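Local coordinates for protein beta-glucanase (PDB 3WVJ) that hydrolyses mixed-linkage beta-1,3-1,4-glucans as the catalytic module of a family 16 lichenase from Clostridium thermocellum, at residues Phe72-Met81 with Tyr208-Pro219. Residues are numbered along the deposited sequence; the frame is centred on the assembly and turned at random.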
ATOM      1  N   PHE A  72      -9.546   8.289   6.942  1.00 36.82           N
ATOM      2  CA  PHE A  72      -9.746   9.301   5.905  1.00 38.08           C
ATOM      3  C   PHE A  72     -10.915   8.907   5.033  1.00 38.46           C
ATOM      4  O   PHE A  72     -11.066   7.731   4.709  1.00 37.31           O
ATOM      5  CB  PHE A  72      -8.504   9.425   5.033  1.00 38.12           C
ATOM      6  CG  PHE A  72      -7.244   9.834   5.835  1.00 38.94           C
ATOM      7  CD1 PHE A  72      -6.803  11.134   5.835  1.00 40.47           C
ATOM      8  CD2 PHE A  72      -6.553   8.885   6.572  1.00 37.53           C
ATOM      9  CE1 PHE A  72      -5.669  11.513   6.571  1.00 41.66           C
ATOM     10  CE2 PHE A  72      -5.446   9.244   7.306  1.00 38.56           C
ATOM     11  CZ  PHE A  72      -4.992  10.551   7.306  1.00 39.87           C
ATOM     12  N   GLY A  73     -11.715   9.899   4.629  1.00 40.40           N
ATOM     13  CA  GLY A  73     -12.915   9.652   3.795  1.00 40.94           C
ATOM     14  C   GLY A  73     -12.734   9.772   2.275  1.00 41.68           C
ATOM     15  O   GLY A  73     -11.600   9.683   1.755  1.00 41.19           O
ATOM     16  N   TYR A  74     -13.853   9.913   1.552  1.00 42.85           N
ATOM     17  CA  TYR A  74     -13.791  10.276   0.109  1.00 44.90           C
ATOM     18  C   TYR A  74     -12.729  11.356  -0.209  1.00 45.63           C
ATOM     19  O   TYR A  74     -12.400  12.177   0.645  1.00 45.99           O
ATOM     20  CB  TYR A  74     -15.155  10.712  -0.389  1.00 46.81           C
ATOM     21  CG  TYR A  74     -16.147   9.602  -0.236  1.00 46.93           C
ATOM     22  CD1 TYR A  74     -15.882   8.337  -0.760  1.00 45.81           C
ATOM     23  CD2 TYR A  74     -17.345   9.794   0.487  1.00 48.73           C
ATOM     24  CE1 TYR A  74     -16.806   7.292  -0.636  1.00 45.49           C
ATOM     25  CE2 TYR A  74     -18.269   8.752   0.616  1.00 47.84           C
ATOM     26  CZ  TYR A  74     -17.982   7.516   0.076  1.00 46.79           C
ATOM     27  OH  TYR A  74     -18.869   6.484   0.208  1.00 48.16           O
ATOM     28  N   GLY A  75     -12.189  11.344  -1.420  1.00 45.60           N
ATOM     29  CA  GLY A  75     -11.153  12.309  -1.797  1.00 46.46           C
ATOM     30  C   GLY A  75     -10.006  11.648  -2.552  1.00 45.65           C
ATOM     31  O   GLY A  75     -10.100  10.466  -2.943  1.00 43.34           O
ATOM     32  N   TYR A  76      -8.917  12.418  -2.726  1.00 46.63           N
ATOM     33  CA  TYR A  76      -7.765  12.014  -3.561  1.00 46.39           C
ATOM     34  C   TYR A  76      -6.558  11.653  -2.711  1.00 45.36           C
ATOM     35  O   TYR A  76      -6.084  12.468  -1.875  1.00 45.59           O
ATOM     36  CB  TYR A  76      -7.392  13.082  -4.612  1.00 49.11           C
ATOM     37  CG  TYR A  76      -6.214  12.673  -5.474  1.00 49.72           C
ATOM     38  CD1 TYR A  76      -6.272  11.517  -6.315  1.00 48.43           C
ATOM     39  CD2 TYR A  76      -5.027  13.387  -5.416  1.00 50.85           C
ATOM     40  CE1 TYR A  76      -5.187  11.146  -7.086  1.00 49.07           C
ATOM     41  CE2 TYR A  76      -3.939  13.018  -6.180  1.00 51.58           C
ATOM     42  CZ  TYR A  76      -4.008  11.906  -7.005  1.00 50.86           C
ATOM     43  OH  TYR A  76      -2.861  11.587  -7.752  1.00 51.84           O
ATOM     44  N   TYR A  77      -6.092  10.412  -2.913  1.00 43.29           N
ATOM     45  CA  TYR A  77      -4.991   9.846  -2.150  1.00 42.29           C
ATOM     46  C   TYR A  77      -3.793   9.742  -3.091  1.00 43.33           C
ATOM     47  O   TYR A  77      -3.915   9.223  -4.221  1.00 43.24           O
ATOM     48  CB  TYR A  77      -5.338   8.463  -1.620  1.00 39.59           C
ATOM     49  CG  TYR A  77      -6.432   8.401  -0.573  1.00 38.70           C
ATOM     50  CD1 TYR A  77      -6.130   8.048   0.764  1.00 37.10           C
ATOM     51  CD2 TYR A  77      -7.758   8.674  -0.910  1.00 38.48           C
ATOM     52  CE1 TYR A  77      -7.139   7.971   1.720  1.00 36.91           C
ATOM     53  CE2 TYR A  77      -8.772   8.575   0.009  1.00 37.92           C
ATOM     54  CZ  TYR A  77      -8.467   8.233   1.324  1.00 37.25           C
ATOM     55  OH  TYR A  77      -9.485   8.119   2.222  1.00 37.07           O
ATOM     56  N   GLU A  78      -2.636  10.246  -2.655  1.00 44.17           N
ATOM     57  CA  GLU A  78      -1.473  10.115  -3.528  1.00 45.47           C
ATOM     58  C   GLU A  78      -0.234   9.690  -2.789  1.00 44.90           C
ATOM     59  O   GLU A  78       0.059  10.212  -1.720  1.00 45.53           O
ATOM     60  CB  GLU A  78      -1.225  11.421  -4.272  1.00 48.83           C
ATOM     61  CG  GLU A  78      -0.138  11.321  -5.308  1.00 51.34           C
ATOM     62  CD  GLU A  78       0.050  12.621  -6.054  1.00 55.24           C
ATOM     63  OE1 GLU A  78      -0.694  12.857  -7.038  1.00 58.20           O
ATOM     64  OE2 GLU A  78       0.944  13.398  -5.689  1.00 56.78           O
ATOM     65  N   VAL A  79       0.499   8.763  -3.379  1.00 43.66           N
ATOM     66  CA  VAL A  79       1.776   8.347  -2.859  1.00 43.45           C
ATOM     67  C   VAL A  79       2.835   8.650  -3.921  1.00 45.37           C
ATOM     68  O   VAL A  79       2.555   8.552  -5.108  1.00 46.73           O
ATOM     69  CB  VAL A  79       1.737   6.830  -2.488  1.00 40.88           C
ATOM     70  CG1 VAL A  79       1.533   5.911  -3.728  1.00 39.95           C
ATOM     71  CG2 VAL A  79       2.970   6.434  -1.709  1.00 41.03           C
ATOM     72  N   ARG A  80       4.043   9.000  -3.516  1.00 46.85           N
ATOM     73  CA  ARG A  80       5.211   8.976  -4.395  1.00 49.17           C
ATOM     74  C   ARG A  80       6.176   7.922  -3.829  1.00 48.15           C
ATOM     75  O   ARG A  80       6.522   7.981  -2.640  1.00 48.24           O
ATOM     76  CB  ARG A  80       5.892  10.362  -4.482  1.00 53.06           C
ATOM     77  CG  ARG A  80       7.271  10.323  -5.167  1.00 56.29           C
ATOM     78  CD  ARG A  80       7.875  11.738  -5.290  1.00 61.13           C
ATOM     79  NE  ARG A  80       7.568  12.129  -6.643  1.00 65.10           N
ATOM     80  CZ  ARG A  80       8.372  11.985  -7.681  1.00 67.37           C
ATOM     81  NH1 ARG A  80       9.638  11.609  -7.544  1.00 69.31           N
ATOM     82  NH2 ARG A  80       7.894  12.275  -8.866  1.00 69.09           N
ATOM     83  N   MET A  81       6.581   6.966  -4.662  1.00 47.12           N
ATOM     84  CA  MET A  81       7.224   5.732  -4.211  1.00 45.91           C
ATOM     85  C   MET A  81       8.006   4.990  -5.346  1.00 46.54           C
ATOM     86  O   MET A  81       7.862   5.284  -6.542  1.00 47.42           O
ATOM     87  CB  MET A  81       6.175   4.758  -3.586  1.00 43.18           C
ATOM     88  CG  MET A  81       5.200   4.144  -4.575  1.00 42.07           C
ATOM     89  SD  MET A  81       4.073   2.931  -3.780  1.00 40.75           S
ATOM     90  CE  MET A  81       5.163   1.511  -3.603  1.00 39.76           C
ATOM     91  N   TYR A 208       9.475   5.253  -0.097  1.00 45.82           N
ATOM     92  CA  TYR A 208       8.327   6.151  -0.242  1.00 45.16           C
ATOM     93  C   TYR A 208       8.820   7.544   0.079  1.00 47.79           C
ATOM     94  O   TYR A 208       9.477   7.703   1.069  1.00 48.12           O
ATOM     95  CB  TYR A 208       7.225   5.733   0.751  1.00 42.41           C
ATOM     96  CG  TYR A 208       6.715   4.283   0.550  1.00 40.04           C
ATOM     97  CD1 TYR A 208       5.498   4.051  -0.085  1.00 38.94           C
ATOM     98  CD2 TYR A 208       7.465   3.163   0.951  1.00 39.63           C
ATOM     99  CE1 TYR A 208       5.027   2.768  -0.291  1.00 37.31           C
ATOM    100  CE2 TYR A 208       7.026   1.863   0.701  1.00 38.51           C
ATOM    101  CZ  TYR A 208       5.770   1.682   0.103  1.00 37.14           C
ATOM    102  OH  TYR A 208       5.215   0.451  -0.172  1.00 36.11           O
ATOM    103  N   GLU A 209       8.460   8.556  -0.698  1.00 50.26           N
ATOM    104  CA  GLU A 209       8.840   9.940  -0.330  1.00 53.99           C
ATOM    105  C   GLU A 209       7.737  10.673   0.396  1.00 52.63           C
ATOM    106  O   GLU A 209       8.011  11.514   1.232  1.00 53.45           O
ATOM    107  CB  GLU A 209       9.226  10.769  -1.547  1.00 57.71           C
ATOM    108  CG  GLU A 209      10.285  10.156  -2.438  1.00 61.36           C
ATOM    109  CD  GLU A 209      10.741  11.146  -3.470  1.00 66.12           C
ATOM    110  OE1 GLU A 209      10.178  12.275  -3.463  1.00 70.00           O
ATOM    111  OE2 GLU A 209      11.680  10.830  -4.234  1.00 69.31           O
ATOM    112  N   TYR A 210       6.495  10.397   0.017  1.00 50.74           N
ATOM    113  CA  TYR A 210       5.363  11.079   0.663  1.00 50.10           C
ATOM    114  C   TYR A 210       4.042  10.315   0.487  1.00 47.85           C
ATOM    115  O   TYR A 210       3.959   9.344  -0.272  1.00 46.35           O
ATOM    116  CB  TYR A 210       5.193  12.526   0.195  1.00 51.75           C
ATOM    117  CG  TYR A 210       4.754  12.807  -1.252  1.00 52.61           C
ATOM    118  CD1 TYR A 210       3.483  12.431  -1.722  1.00 51.31           C
ATOM    119  CD2 TYR A 210       5.591  13.502  -2.120  1.00 54.66           C
ATOM    120  CE1 TYR A 210       3.098  12.683  -3.035  1.00 51.94           C
ATOM    121  CE2 TYR A 210       5.203  13.783  -3.410  1.00 55.48           C
ATOM    122  CZ  TYR A 210       3.960  13.385  -3.844  1.00 54.23           C
ATOM    123  OH  TYR A 210       3.589  13.680  -5.114  1.00 55.96           O
ATOM    124  N   VAL A 211       3.047  10.802   1.215  1.00 47.21           N
ATOM    125  CA  VAL A 211       1.655  10.404   1.123  1.00 45.44           C
ATOM    126  C   VAL A 211       0.879  11.703   1.369  1.00 47.35           C
ATOM    127  O   VAL A 211       1.205  12.498   2.307  1.00 47.41           O
ATOM    128  CB  VAL A 211       1.343   9.407   2.226  1.00 43.44           C
ATOM    129  CG1 VAL A 211      -0.149   9.364   2.507  1.00 42.55           C
ATOM    130  CG2 VAL A 211       1.870   8.041   1.870  1.00 41.22           C
ATOM    131  N   LYS A 212      -0.079  11.969   0.481  1.00 48.27           N
ATOM    132  CA  LYS A 212      -0.935  13.156   0.534  1.00 50.20           C
ATOM    133  C   LYS A 212      -2.383  12.748   0.343  1.00 49.77           C
ATOM    134  O   LYS A 212      -2.716  11.803  -0.432  1.00 49.06           O
ATOM    135  CB  LYS A 212      -0.526  14.180  -0.522  1.00 53.43           C
ATOM    136  CG  LYS A 212       0.849  14.769  -0.289  1.00 55.92           C
ATOM    137  CD  LYS A 212       1.403  15.480  -1.511  1.00 59.87           C
ATOM    138  CE  LYS A 212       2.656  16.253  -1.135  1.00 63.11           C
ATOM    139  NZ  LYS A 212       3.163  17.045  -2.292  1.00 68.95           N
ATOM    140  N   TYR A 213      -3.244  13.392   1.111  1.00 49.77           N
ATOM    141  CA  TYR A 213      -4.693  13.252   0.936  1.00 49.38           C
ATOM    142  C   TYR A 213      -5.355  14.635   0.771  1.00 52.28           C
ATOM    143  O   TYR A 213      -5.086  15.598   1.548  1.00 54.13           O
ATOM    144  CB  TYR A 213      -5.306  12.423   2.080  1.00 46.91           C
ATOM    145  CG  TYR A 213      -6.822  12.605   2.268  1.00 47.05           C
ATOM    146  CD1 TYR A 213      -7.728  11.751   1.623  1.00 46.51           C
ATOM    147  CD2 TYR A 213      -7.343  13.621   3.101  1.00 47.92           C
ATOM    148  CE1 TYR A 213      -9.093  11.892   1.793  1.00 46.16           C
ATOM    149  CE2 TYR A 213      -8.703  13.765   3.263  1.00 48.41           C
ATOM    150  CZ  TYR A 213      -9.553  12.884   2.617  1.00 47.14           C
ATOM    151  OH  TYR A 213     -10.888  13.022   2.726  1.00 47.58           O
ATOM    152  N   TYR A 214      -6.152  14.741  -0.287  1.00 53.69           N
ATOM    153  CA  TYR A 214      -6.909  15.935  -0.577  1.00 56.86           C
ATOM    154  C   TYR A 214      -8.406  15.594  -0.570  1.00 56.95           C
ATOM    155  O   TYR A 214      -8.873  14.788  -1.388  1.00 53.46           O
ATOM    156  CB  TYR A 214      -6.509  16.527  -1.923  1.00 59.70           C
ATOM    157  CG  TYR A 214      -5.037  16.789  -2.102  1.00 62.34           C
ATOM    158  CD1 TYR A 214      -4.424  17.952  -1.564  1.00 65.62           C
ATOM    159  CD2 TYR A 214      -4.252  15.905  -2.833  1.00 63.21           C
ATOM    160  CE1 TYR A 214      -3.063  18.193  -1.731  1.00 67.45           C
ATOM    161  CE2 TYR A 214      -2.896  16.137  -3.026  1.00 65.31           C
ATOM    162  CZ  TYR A 214      -2.308  17.279  -2.484  1.00 67.96           C
ATOM    163  OH  TYR A 214      -0.959  17.475  -2.688  1.00 70.02           O
ATOM    164  N   PRO A 215      -9.163  16.202   0.356  1.00 57.65           N
ATOM    165  CA  PRO A 215     -10.564  15.862   0.486  1.00 58.46           C
ATOM    166  C   PRO A 215     -11.363  16.398  -0.684  1.00 62.92           C
ATOM    167  O   PRO A 215     -12.460  15.930  -0.939  1.00 62.14           O
ATOM    168  CB  PRO A 215     -10.980  16.572   1.774  1.00 60.24           C
ATOM    169  CG  PRO A 215      -9.758  17.225   2.325  1.00 59.53           C
ATOM    170  CD  PRO A 215      -8.781  17.336   1.218  1.00 60.12           C
ATOM    171  N   ASN A 216     -10.799  17.340  -1.425  1.00 68.52           N
ATOM    172  CA  ASN A 216     -11.552  18.098  -2.415  1.00 77.00           C
ATOM    173  C   ASN A 216     -11.120  17.834  -3.853  1.00 81.08           C
ATOM    174  O   ASN A 216     -11.950  17.610  -4.723  1.00 80.20           O
ATOM    175  CB  ASN A 216     -11.302  19.560  -2.157  1.00 88.53           C
ATOM    176  CG  ASN A 216      -9.822  19.892  -2.286  1.00 99.23           C
ATOM    177  OD1 ASN A 216      -8.969  19.352  -1.543  1.00 99.75           O
ATOM    178  ND2 ASN A 216      -9.493  20.713  -3.284  1.00105.17           N
ATOM    179  N   GLY A 217      -9.823  17.897  -4.123  1.00 83.54           N
ATOM    180  CA  GLY A 217      -9.371  18.004  -5.507  1.00 81.28           C
ATOM    181  C   GLY A 217      -8.728  16.768  -6.075  1.00 77.19           C
ATOM    182  O   GLY A 217      -8.512  15.796  -5.375  1.00 73.10           O
ATOM    183  N   VAL A 218      -8.463  16.851  -7.378  1.00 78.99           N
ATOM    184  CA  VAL A 218      -7.696  15.894  -8.182  1.00 78.46           C
ATOM    185  C   VAL A 218      -6.636  16.737  -8.963  1.00 84.01           C
ATOM    186  O   VAL A 218      -6.644  17.964  -8.830  1.00 88.21           O
ATOM    187  CB  VAL A 218      -8.617  15.012  -9.120  1.00 75.27           C
ATOM    188  CG1 VAL A 218      -9.304  13.938  -8.327  1.00 70.91           C
ATOM    189  CG2 VAL A 218      -9.693  15.789  -9.876  1.00 76.19           C
ATOM    190  N   PRO A 219      -5.695  16.101  -9.732  1.00 85.22           N
ATOM    191  CA  PRO A 219      -4.712  16.847 -10.602  1.00 88.17           C
ATOM    192  C   PRO A 219      -5.134  17.322 -12.036  1.00 91.40           C
ATOM    193  O   PRO A 219      -4.906  18.469 -12.451  1.00 91.70           O
ATOM    194  CB  PRO A 219      -3.515  15.883 -10.693  1.00 85.98           C
ATOM    195  CG  PRO A 219      -3.737  14.876  -9.605  1.00 83.34           C
ATOM    196  CD  PRO A 219      -5.225  14.727  -9.483  1.00 82.76           C
TER
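F72, Y77 and Y213 form an aromatic cluster at one end of the antiparallel pair of strands 75-81 and 208-214. Two edge-to-face stacks result: the edge of F72 is turned to one face of Y213, planes at 62°, while Y213 in turn presents its edge to the face of Y77, its CD1 standing 3.6 Å from Y77 CZ. With CG of Y213 anti to the backbone N (chi1 160°), the ring points onward along its strand and meets the G73-Y74 loop with its edge, the hydroxyl donating to Y74 O at 2.7 Å; Y77 OH ties down the same loop through G73 O.

The sheet face carrying Y76, E78, R80 and Y210 is more polar. Here the carboxylate of E78 accepts two tyrosine hydroxyls, one per oxygen: Y76 OH comes to OE1 on its anti lone pair at 2.6 Å, and Y210 OH reaches OE2 at 2.7 Å, 27° out of the carboxylate plane. This grip from both ends should fix the carboxylate's rotation. Y210 is sandwiched as well, R80 CB over one face (3.7 Å from the ring centroid) and K212 CE over the other. The poorly ordered P219 lays its CD over one face of Y76, toward the rim.

A classic beta bulge sets E209 and Y210 both opposite R80, and E209 N bonds to R80 O. Beyond it, M81 lies alongside Y208 in a Met-aromatic contact, SD 4.6 Å from the Y208 ring centroid and oblique to the ring; the Y208 hydroxyl bonds to S92 O.

Within the jellyroll, strand 147-154 pairs with the other edge of strand 75-82, while the Y77, V79 and V211 side chains pack against strand 89-97 in the sandwich interior.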